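Local coordinates for protein peptide amidase (Stenotrophomonas maltophilia, PDB 1M22) that probably hydrolyses amide bonds, notably those of amidated peptides, as a member of the amidase signature family, at residues A[67-71]-A[72-76]; A[15-18]-A[19-22]. All coordinates share one frame; numbering follows the deposited sequence.

Contact 1: residues A[67-71]-A[72-76]; sequences RERRD and GRLRG
Glu68, Asp71 and Gly72 carry most of this turn, in which helix 58-70 ends in a Schellman motif, the N-H groups of Gly72 and Arg73 bonding back into its last turn. The evidence is a pair of backbone bonds: Arg73 N donates to Glu68 O at 2.8 Å, and Gly72 N donates to Arg69 O at 2.9 Å. Gly72 itself is left with a positive phi of 77°, a conformation that favours glycine.

Glu68 also uses its side chain. Extended beyond CG, it presents both carboxylate oxygens to Arg75, which grips them side-on in a salt bridge of two hydrogen bonds, Arg75 NE to Glu68 OE1 and Arg75 NH2 to Glu68 OE2, both on syn sides and both 2.9 Å. Both oxygens lie close to the guanidinium plane, although the two flat groups are turned 32° apart, and two nearly straight bonds restrict rotation of either group. Arg65 shares OE2 in a second salt bridge.

Asp71 pairs differently. Its OD2 forms a salt bridge with Arg73 NE at 2.6 Å, lying over one face of the guanidinium, the two planes 68° apart and the side chains pointing the same way. Leu74 CD2 lies over one face of the Arg69 guanidinium, toward its rim, 3.5 Å from Arg69 NH1.

At the protein surface, the turn leads from helix 58-70 toward strand 82-86; Arg75 NH1 reaches Asp119 O at the end of helix 112-119, and Arg69 reaches Gln17 on helix 13-21.

Contact 2: residues A[15-18]-A[19-22]; sequences DLQA and RMTA
Thr21 and Gln17 meet one turn apart in the closing turns of helix 13-21, a short alpha-helix near the N-terminus, where Gln17 O accepts from both Thr21 N and Thr21 OG1. The backbone bonds follow the i to i+4 pattern: Arg19 N to Asp15 O, Met20 N to Leu16 O, Thr21 N to Gln17 O and Ala22 N to Ala18 O, from 2.9 to 3.0 Å. The last is the least straight, at 131° about the hydrogen, where Ala22 has already left the helix.

One side-chain bond is added. Thr21 OG1 donates to Gln17 O at 2.8 Å, approaching from above the carbonyl plane, while Thr21 N comes from the other face, so two donors hold this oxygen. The threonine hydroxyl is placed there by chi1 of -60°, which sets OG1 beside its own backbone N and lets it fold back over the preceding turn. The amide of Gln17 finds its stronger partners outside the helix: OE1 accepts from Arg69, and NE2 donates to Pro77 O and His79 O.

The remaining contacts are packing. Leu16, buried, turns to Leu30 and Tyr34 of helix 27-43, and Met20, also buried, touches Ile81. The extended chain of Arg19 passes the preceding turn with its CG 3.1 Å from Asp15 O, and the Arg19 side chain also touches Tyr8 and Thr11. Gln17 and Met20 cross at about a right angle, with Met20 CE 4.0 Å from Gln17 NE2.

Overall arrangement
Contact 2 comes first along the chain, on helix 13-21; helix 27-43, strand 51-54 and most of helix 58-70 follow before contact 1 closes that last helix. Their centres lie 13 Å apart, on the same side of the chain's centre and about 26 Å (contact 2) and 30 Å (contact 1) from it, so they join peripheral parts of the fold. They touch directly: Arg69 NH2 is 2.8 Å from Gln17 OE1, a probable hydrogen bond, and the same nitrogen is 3.6 Å from Met20 CB. The arginine thus joins the end of helix 58-70 to helix 13-21. Both contacts lie away from the active-site residues.

Contact 1: residues A[67-71]-A[72-76]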
# COMPACT_ATOMS: atom_id res chain seq x y z
N ARG A 67 14.96 -25.11 -8.56
CA ARG A 67 14.97 -26.33 -9.35
C ARG A 67 14.45 -26.02 -10.75
O ARG A 67 15.00 -26.48 -11.75
CB ARG A 67 14.12 -27.42 -8.69
CG ARG A 67 14.83 -28.18 -7.57
CD ARG A 67 14.00 -29.37 -7.07
NE ARG A 67 12.89 -28.96 -6.21
CZ ARG A 67 13.01 -28.66 -4.92
NH1 ARG A 67 14.20 -28.72 -4.32
NH2 ARG A 67 11.94 -28.30 -4.23
N GLU A 68 13.39 -25.22 -10.82
CA GLU A 68 12.81 -24.84 -12.11
C GLU A 68 13.84 -24.06 -12.92
O GLU A 68 13.98 -24.28 -14.13
CB GLU A 68 11.55 -23.99 -11.90
CG GLU A 68 10.42 -24.72 -11.20
CD GLU A 68 9.24 -23.83 -10.88
OE1 GLU A 68 9.42 -22.59 -10.77
OE2 GLU A 68 8.12 -24.36 -10.72
N ARG A 69 14.57 -23.16 -12.27
CA ARG A 69 15.59 -22.38 -12.96
C ARG A 69 16.66 -23.30 -13.53
O ARG A 69 17.04 -23.17 -14.70
CB ARG A 69 16.23 -21.37 -12.01
CG ARG A 69 17.26 -20.46 -12.68
CD ARG A 69 17.88 -19.48 -11.69
NE ARG A 69 16.92 -18.52 -11.17
CZ ARG A 69 16.54 -17.41 -11.80
NH1 ARG A 69 17.04 -17.11 -13.00
NH2 ARG A 69 15.67 -16.59 -11.23
N ARG A 70 17.14 -24.24 -12.72
CA ARG A 70 18.16 -25.17 -13.17
C ARG A 70 17.64 -26.05 -14.30
O ARG A 70 18.41 -26.58 -15.11
CB ARG A 70 18.65 -26.05 -12.01
CG ARG A 70 19.22 -25.26 -10.83
CD ARG A 70 20.16 -26.10 -9.97
NE ARG A 70 19.51 -27.24 -9.33
CZ ARG A 70 18.71 -27.15 -8.26
NH1 ARG A 70 18.47 -25.97 -7.71
NH2 ARG A 70 18.16 -28.24 -7.75
N ASP A 71 16.32 -26.20 -14.37
CA ASP A 71 15.68 -27.02 -15.40
C ASP A 71 15.34 -26.18 -16.64
O ASP A 71 14.85 -26.71 -17.64
CB ASP A 71 14.40 -27.66 -14.85
CG ASP A 71 13.83 -28.71 -15.77
OD1 ASP A 71 14.55 -29.67 -16.10
OD2 ASP A 71 12.65 -28.59 -16.15
N GLY A 72 15.60 -24.88 -16.55
CA GLY A 72 15.32 -23.99 -17.67
C GLY A 72 13.86 -23.63 -17.83
O GLY A 72 13.39 -23.40 -18.95
N ARG A 73 13.13 -23.58 -16.73
CA ARG A 73 11.71 -23.25 -16.76
C ARG A 73 11.40 -21.99 -15.95
O ARG A 73 10.73 -22.05 -14.92
CB ARG A 73 10.88 -24.42 -16.23
CG ARG A 73 11.04 -25.70 -17.05
CD ARG A 73 10.18 -26.83 -16.49
NE ARG A 73 10.35 -28.06 -17.25
CZ ARG A 73 9.74 -29.21 -16.97
NH1 ARG A 73 8.91 -29.28 -15.94
NH2 ARG A 73 9.96 -30.28 -17.72
N LEU A 74 11.89 -20.85 -16.43
CA LEU A 74 11.67 -19.58 -15.76
C LEU A 74 10.26 -19.04 -15.96
O LEU A 74 9.66 -19.21 -17.03
CB LEU A 74 12.69 -18.55 -16.25
CG LEU A 74 14.15 -18.87 -15.90
CD1 LEU A 74 15.07 -17.86 -16.55
CD2 LEU A 74 14.32 -18.86 -14.38
N ARG A 75 9.73 -18.38 -14.93
CA ARG A 75 8.38 -17.85 -14.96
C ARG A 75 8.28 -16.37 -15.32
O ARG A 75 7.19 -15.87 -15.62
CB ARG A 75 7.71 -18.09 -13.61
CG ARG A 75 7.48 -19.56 -13.31
CD ARG A 75 7.29 -19.80 -11.83
NE ARG A 75 7.02 -21.20 -11.53
CZ ARG A 75 5.83 -21.77 -11.67
NH1 ARG A 75 4.80 -21.06 -12.11
NH2 ARG A 75 5.67 -23.06 -11.38
N GLY A 76 9.40 -15.66 -15.28
CA GLY A 76 9.37 -14.24 -15.60
C GLY A 76 10.27 -13.40 -14.71
O GLY A 76 11.07 -13.94 -13.95

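Contact 2: residues A[15-18]-A[19-22]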
# COMPACT_ATOMS: atom_id res chain seq x y z
N ASP A 15 17.93 -6.30 -10.62
CA ASP A 15 19.31 -6.65 -10.32
C ASP A 15 19.38 -8.01 -9.64
O ASP A 15 20.26 -8.82 -9.95
CB ASP A 15 19.96 -5.57 -9.45
CG ASP A 15 20.20 -4.28 -10.22
OD1 ASP A 15 20.94 -4.32 -11.23
OD2 ASP A 15 19.65 -3.24 -9.82
N LEU A 16 18.47 -8.27 -8.71
CA LEU A 16 18.45 -9.57 -8.03
C LEU A 16 18.19 -10.64 -9.08
O LEU A 16 18.80 -11.72 -9.05
CB LEU A 16 17.35 -9.60 -6.97
CG LEU A 16 17.56 -8.70 -5.74
CD1 LEU A 16 16.31 -8.69 -4.88
CD2 LEU A 16 18.77 -9.18 -4.94
N GLN A 17 17.28 -10.35 -10.01
CA GLN A 17 16.95 -11.30 -11.07
C GLN A 17 18.17 -11.53 -11.97
O GLN A 17 18.44 -12.67 -12.36
CB GLN A 17 15.77 -10.77 -11.90
CG GLN A 17 15.26 -11.77 -12.94
CD GLN A 17 14.89 -13.10 -12.32
OE1 GLN A 17 15.49 -14.13 -12.63
NE2 GLN A 17 13.90 -13.09 -11.45
N ALA A 18 18.89 -10.47 -12.28
CA ALA A 18 20.08 -10.59 -13.12
C ALA A 18 21.12 -11.47 -12.42
O ALA A 18 21.77 -12.30 -13.06
CB ALA A 18 20.67 -9.21 -13.40
N ARG A 19 21.28 -11.28 -11.11
CA ARG A 19 22.24 -12.07 -10.36
C ARG A 19 21.88 -13.56 -10.36
O ARG A 19 22.75 -14.41 -10.54
CB ARG A 19 22.33 -11.58 -8.91
CG ARG A 19 22.84 -10.16 -8.76
CD ARG A 19 22.95 -9.79 -7.29
NE ARG A 19 23.30 -8.39 -7.10
CZ ARG A 19 23.57 -7.84 -5.91
NH1 ARG A 19 23.53 -8.59 -4.81
NH2 ARG A 19 23.88 -6.56 -5.82
N MET A 20 20.60 -13.87 -10.17
CA MET A 20 20.16 -15.25 -10.17
C MET A 20 20.30 -15.85 -11.56
O MET A 20 20.68 -17.01 -11.71
CB MET A 20 18.71 -15.36 -9.69
CG MET A 20 18.52 -15.02 -8.21
SD MET A 20 16.86 -15.41 -7.57
CE MET A 20 15.93 -13.99 -8.14
N THR A 21 19.99 -15.06 -12.58
CA THR A 21 20.08 -15.52 -13.96
C THR A 21 21.53 -15.76 -14.38
O THR A 21 21.79 -16.57 -15.27
CB THR A 21 19.41 -14.49 -14.91
OG1 THR A 21 18.03 -14.35 -14.55
CG2 THR A 21 19.51 -14.95 -16.36
N ALA A 22 22.46 -15.08 -13.73
CA ALA A 22 23.88 -15.24 -14.03
C ALA A 22 24.50 -16.35 -13.19
O ALA A 22 25.68 -16.66 -13.32
CB ALA A 22 24.62 -13.93 -13.78